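Local structure of UPF0135 protein SA1388 (Staphylococcus aureus subsp. aureus, 3LNL) at residues Ser21-Glu24 and Ser25-Val29; Arg89-Gln93 and His94-Leu98. The protein is of unknown function but, as a zinc-binding NIF3-family protein, assembles into a hexameric toroid whose two entrances are capped by trimers of PII-like domains. The protein carries 2 engineered substitutions. All blocks are in the same frame, centred on the assembly; numbering follows the deposited sequence.

Contacts 1 and 2 belong to the same part of the NIF3 fold: the loop of Ser21-Val29 leads into strand 30-32, and that strand pairs antiparallel with strand 97-100, which leaves the helix end of contact 2. Their centres lie about 23 Å apart and their nearest atoms about 8 Å, without touching. Contact 1 is close to the dinuclear centre, the side chain of Asp27 lying about 8 Å from a zinc ion and about 6 Å from that of Asp106, a zinc ligand. Contact 2 lies at the start of strand 97-100, whereas contact 1 bonds to His102 and Thr103 just beyond its end; the side chain of Leu98 stands about 9 Å from those of His68 and His69.

Contact 1. Residues Ser21-Glu24 and Ser25-Val29; sequences STAE and SWDNV
Ala23 meets Val29 across the bend of this loop, its CB lying 3.7 Å from Val29 CG2, with CG1 of the same valine only slightly farther away. The methyl therefore rests against both branches of the valine. Thr103, at the start of helix 103-106, touches Ala23 as well, and Asn104 touches Val29, so the small apolar contact is packed onto that helix.

Glu24, next in sequence, does most of the touching. Its CB sits over one face of the Trp26 indole, 3.6 Å from the centroid of the five-membered ring and 26° off the normal, a CH-pi contact. Trp26 CG stands between its own backbone N and carbonyl carbon (chi1 51°), which folds the ring back over the preceding residues. The Glu24 chain bends at chi2 (-75°), and its CG continues on the same side of the indole, out past the rim, 3.7 Å from Trp26 CZ2; the carboxylate ends up nearly parallel to the ring. A water bridges this side chain to the backbone, donating to Glu24 OE2 over a short 2.5 Å and accepting from Ser25 N at 3.0 Å.

The backbone of Glu24 closes a type I turn: Asp27 N donates to Glu24 O over 3.1 Å. Beyond the turn, Asp27 OD1 accepts from Asn28 N at 2.8 Å and is also hydrogen-bonded to His102 ND1, while OD2 bonds to Thr103 OG1, which is shared with Glu24 N.

Both carboxylate oxygens of Asp27 are thus engaged, fixing the rotation of a group close to the zinc site. Hydrogen bonds of Asp27 and Glu24 N tie the turn to His102 and Thr103, just ahead of the zinc ligand Asp106, and the aliphatic part of Glu24 packs against a tryptophan lying about 4 Å from a bound molecule that probably came from the crystallisation liquor.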
loop_
_atom_site.group_PDB
_atom_site.type_symbol
_atom_site.label_atom_id
_atom_site.label_comp_id
_atom_site.label_asym_id
_atom_site.label_seq_id
_atom_site.Cartn_x
_atom_site.Cartn_y
_atom_site.Cartn_z
ATOM N N SER B 21 6.610 -22.448 -14.232
ATOM C CA SER B 21 5.421 -21.795 -13.722
ATOM C C SER B 21 5.144 -22.110 -12.229
ATOM O O SER B 21 4.385 -21.405 -11.583
ATOM C CB SER B 21 4.205 -22.219 -14.588
ATOM O OG SER B 21 3.790 -23.576 -14.322
ATOM N N THR B 22 5.763 -23.158 -11.687
ATOM C CA THR B 22 5.557 -23.471 -10.287
ATOM C C THR B 22 6.472 -22.655 -9.392
ATOM O O THR B 22 6.372 -22.768 -8.153
ATOM C CB THR B 22 5.665 -24.973 -10.003
ATOM O OG1 THR B 22 6.980 -25.452 -10.307
ATOM C CG2 THR B 22 4.559 -25.753 -10.847
ATOM N N ALA B 23 7.394 -21.874 -9.996
ATOM C CA ALA B 23 8.218 -20.951 -9.202
ATOM C C ALA B 23 7.344 -19.847 -8.622
ATOM O O ALA B 23 6.300 -19.541 -9.179
ATOM C CB ALA B 23 9.363 -20.356 -10.059
ATOM N N GLU B 24 7.760 -19.255 -7.499
ATOM C CA GLU B 24 7.010 -18.151 -6.881
ATOM C C GLU B 24 7.062 -16.964 -7.813
ATOM O O GLU B 24 7.978 -16.844 -8.603
ATOM C CB GLU B 24 7.610 -17.752 -5.521
ATOM C CG GLU B 24 7.742 -18.894 -4.539
ATOM C CD GLU B 24 6.434 -19.282 -3.937
ATOM O OE1 GLU B 24 6.326 -20.437 -3.458
ATOM O OE2 GLU B 24 5.535 -18.415 -3.885
ATOM N N SER B 25 6.069 -16.079 -7.729
ATOM C CA SER B 25 5.961 -14.960 -8.665
ATOM C C SER B 25 7.034 -13.896 -8.469
ATOM O O SER B 25 7.368 -13.201 -9.405
ATOM C CB SER B 25 4.582 -14.297 -8.540
ATOM O OG SER B 25 4.465 -13.761 -7.238
ATOM N N TRP B 26 7.622 -13.800 -7.274
ATOM C CA TRP B 26 8.777 -12.920 -7.056
ATOM C C TRP B 26 10.115 -13.484 -7.592
ATOM O O TRP B 26 11.096 -12.773 -7.588
ATOM C CB TRP B 26 8.960 -12.570 -5.556
ATOM C CG TRP B 26 8.969 -13.769 -4.664
ATOM C CD1 TRP B 26 7.915 -14.247 -3.929
ATOM C CD2 TRP B 26 10.074 -14.672 -4.427
ATOM N NE1 TRP B 26 8.296 -15.414 -3.266
ATOM C CE2 TRP B 26 9.609 -15.684 -3.543
ATOM C CE3 TRP B 26 11.382 -14.724 -4.868
ATOM C CZ2 TRP B 26 10.405 -16.726 -3.125
ATOM C CZ3 TRP B 26 12.189 -15.778 -4.436
ATOM C CH2 TRP B 26 11.690 -16.756 -3.563
ATOM N N ASP B 27 10.169 -14.768 -7.970
ATOM C CA ASP B 27 11.429 -15.422 -8.268
ATOM C C ASP B 27 11.891 -15.036 -9.689
ATOM O O ASP B 27 11.133 -14.407 -10.463
ATOM C CB ASP B 27 11.232 -16.935 -8.167
ATOM C CG ASP B 27 12.487 -17.690 -7.866
ATOM O OD1 ASP B 27 13.592 -17.113 -7.829
ATOM O OD2 ASP B 27 12.351 -18.941 -7.689
ATOM N N ASN B 28 13.139 -15.352 -9.992
ATOM C CA ASN B 28 13.712 -15.123 -11.302
ATOM C C ASN B 28 14.275 -16.426 -11.832
ATOM O O ASN B 28 15.382 -16.827 -11.460
ATOM C CB ASN B 28 14.769 -14.046 -11.203
ATOM C CG ASN B 28 15.155 -13.493 -12.566
ATOM O OD1 ASN B 28 14.328 -13.439 -13.450
ATOM N ND2 ASN B 28 16.424 -13.142 -12.748
ATOM N N VAL B 29 13.503 -17.117 -12.678
ATOM C CA VAL B 29 13.860 -18.482 -13.104
ATOM C C VAL B 29 13.938 -18.634 -14.602
ATOM O O VAL B 29 13.461 -17.772 -15.362
ATOM C CB VAL B 29 12.937 -19.580 -12.486
ATOM C CG1 VAL B 29 13.082 -19.627 -10.944
ATOM C CG2 VAL B 29 11.486 -19.395 -12.878
HETATM O O HOH W 1 4.270 -17.139 -5.571
#

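Contact 2. Residues Arg89-Gln93 and His94-Leu98; sequences RKLIQ and HDINL
The imidazole of His94 meets the carbonyl of Lys90, one helical turn back, with its edge: Lys90 O lies near the ring plane, 3.2 Å from His94 CD2. Beside it the aliphatic chain of Lys90 passes obliquely, CG at 3.7 Å from His94 CD2 and CE at 3.8 Å from His94 NE2. With CG anti to the backbone N (chi1 -172°) and a bend at chi2, the lysine chain rises out of the ring plane and passes to one side of it, out beyond the CD2-NE2 bond, its NZ going on to bond Asn55 OD1. Ile58 of helix 51-60 also touches the histidine.

Leu91 carries the apolar side of the contact. Its CD2 packs on Ile96 at 3.6 Å from CG2 and equally near CB, the two side chains crossing at about a right angle, while CD1 reaches Leu98 CD2 at 4.0 Å. All three side chains are buried; Val54 packs on Leu91, and Ile65 of the neighbouring strand touches Ile96 and Leu98.

Backbone bonds bring these groups together. His94 N donates to Lys90 O, continuing the helical pattern, with a weak second bond to Leu91 O. Ile96 N then reaches back to Leu91 O at 2.8 Å in a nearly straight bond (168°), and Asp95 N donates to Ile92 O at 3.1 Å. That last carbonyl also accepts from Gln93 NE2 of a second subunit, whose Ile92 packs on this Ile92, so the helix end takes part in the subunit interface.

The 6-to-1 and 5-to-2 bonds, with Asp95 at positive phi as the C-prime residue, form a Schellman motif; it ends helix 83-93 and turns the chain directly into strand 97-100 of the mixed sheet.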
loop_
_atom_site.group_PDB
_atom_site.type_symbol
_atom_site.label_atom_id
_atom_site.label_comp_id
_atom_site.label_asym_id
_atom_site.label_seq_id
_atom_site.Cartn_x
_atom_site.Cartn_y
_atom_site.Cartn_z
ATOM N N ARG B 89 29.785 -11.085 -16.721
ATOM C CA ARG B 89 30.647 -10.768 -17.871
ATOM C C ARG B 89 31.463 -11.986 -18.339
ATOM O O ARG B 89 31.616 -12.205 -19.526
ATOM C CB ARG B 89 31.593 -9.589 -17.576
ATOM C CG ARG B 89 30.855 -8.248 -17.296
ATOM C CD ARG B 89 31.738 -7.194 -16.663
ATOM N NE ARG B 89 32.904 -6.937 -17.498
ATOM C CZ ARG B 89 32.924 -6.170 -18.582
ATOM N NH1 ARG B 89 31.863 -5.425 -18.971
ATOM N NH2 ARG B 89 34.036 -6.070 -19.255
ATOM N N LYS B 90 31.966 -12.776 -17.406
ATOM C CA LYS B 90 32.729 -13.940 -17.786
ATOM C C LYS B 90 31.853 -14.965 -18.518
ATOM O O LYS B 90 32.305 -15.540 -19.501
ATOM C CB LYS B 90 33.461 -14.546 -16.577
ATOM C CG LYS B 90 34.463 -15.691 -16.985
ATOM C CD LYS B 90 35.737 -15.652 -16.176
ATOM C CE LYS B 90 36.873 -16.490 -16.740
ATOM N NZ LYS B 90 37.874 -16.594 -15.628
ATOM N N LEU B 91 30.612 -15.157 -18.063
ATOM C CA LEU B 91 29.646 -16.073 -18.727
ATOM C C LEU B 91 29.473 -15.629 -20.170
ATOM O O LEU B 91 29.591 -16.414 -21.109
ATOM C CB LEU B 91 28.276 -16.071 -17.994
ATOM C CG LEU B 91 28.286 -16.769 -16.637
ATOM C CD1 LEU B 91 27.085 -16.389 -15.696
ATOM C CD2 LEU B 91 28.381 -18.301 -16.854
ATOM N N ILE B 92 29.220 -14.330 -20.326
ATOM C CA ILE B 92 28.928 -13.785 -21.625
ATOM C C ILE B 92 30.147 -13.849 -22.531
ATOM O O ILE B 92 30.070 -14.225 -23.699
ATOM C CB ILE B 92 28.353 -12.347 -21.510
ATOM C CG1 ILE B 92 26.979 -12.425 -20.841
ATOM C CG2 ILE B 92 28.236 -11.709 -22.904
ATOM C CD1 ILE B 92 26.378 -11.037 -20.353
ATOM N N GLN B 93 31.284 -13.515 -21.990
ATOM C CA GLN B 93 32.437 -13.451 -22.808
ATOM C C GLN B 93 32.885 -14.842 -23.284
ATOM O O GLN B 93 33.472 -14.943 -24.358
ATOM C CB GLN B 93 33.555 -12.730 -22.060
ATOM C CG GLN B 93 33.281 -11.240 -22.094
ATOM C CD GLN B 93 34.390 -10.408 -21.585
ATOM O OE1 GLN B 93 34.985 -10.741 -20.562
ATOM N NE2 GLN B 93 34.625 -9.242 -22.241
ATOM N N HIS B 94 32.569 -15.875 -22.503
ATOM C CA HIS B 94 32.864 -17.254 -22.884
ATOM C C HIS B 94 31.687 -18.006 -23.479
ATOM O O HIS B 94 31.749 -19.225 -23.605
ATOM C CB HIS B 94 33.405 -18.004 -21.670
ATOM C CG HIS B 94 34.777 -17.553 -21.278
ATOM N ND1 HIS B 94 35.921 -18.194 -21.724
ATOM C CD2 HIS B 94 35.196 -16.479 -20.558
ATOM C CE1 HIS B 94 36.981 -17.551 -21.262
ATOM N NE2 HIS B 94 36.574 -16.498 -20.567
ATOM N N ASP B 95 30.614 -17.291 -23.832
ATOM C CA ASP B 95 29.425 -17.929 -24.399
ATOM C C ASP B 95 28.919 -19.099 -23.544
ATOM O O ASP B 95 28.584 -20.162 -24.054
ATOM C CB ASP B 95 29.714 -18.365 -25.834
ATOM C CG ASP B 95 29.929 -17.163 -26.755
ATOM O OD1 ASP B 95 31.048 -16.960 -27.174
ATOM O OD2 ASP B 95 28.983 -16.406 -26.993
ATOM N N ILE B 96 28.874 -18.874 -22.226
ATOM C CA ILE B 96 28.296 -19.805 -21.308
ATOM C C ILE B 96 26.871 -19.346 -20.985
ATOM O O ILE B 96 26.587 -18.151 -20.719
ATOM C CB ILE B 96 29.083 -19.906 -19.987
ATOM C CG1 ILE B 96 30.595 -20.085 -20.221
ATOM C CG2 ILE B 96 28.500 -21.041 -19.121
ATOM C CD1 ILE B 96 31.025 -21.391 -20.739
ATOM N N ASN B 97 25.966 -20.303 -21.041
ATOM C CA ASN B 97 24.589 -20.096 -20.745
ATOM C C ASN B 97 24.280 -20.526 -19.306
ATOM O O ASN B 97 24.731 -21.579 -18.862
ATOM C CB ASN B 97 23.738 -20.940 -21.697
ATOM C CG ASN B 97 24.094 -20.735 -23.128
ATOM O OD1 ASN B 97 23.730 -19.720 -23.706
ATOM N ND2 ASN B 97 24.813 -21.700 -23.721
ATOM N N LEU B 98 23.454 -19.745 -18.619
ATOM C CA LEU B 98 23.121 -19.965 -17.225
ATOM C C LEU B 98 21.610 -20.017 -17.089
ATOM O O LEU B 98 20.928 -19.032 -17.375
ATOM C CB LEU B 98 23.694 -18.843 -16.320
ATOM C CG LEU B 98 23.288 -18.979 -14.830
ATOM C CD1 LEU B 98 23.846 -20.328 -14.211
ATOM C CD2 LEU B 98 23.711 -17.778 -13.987
#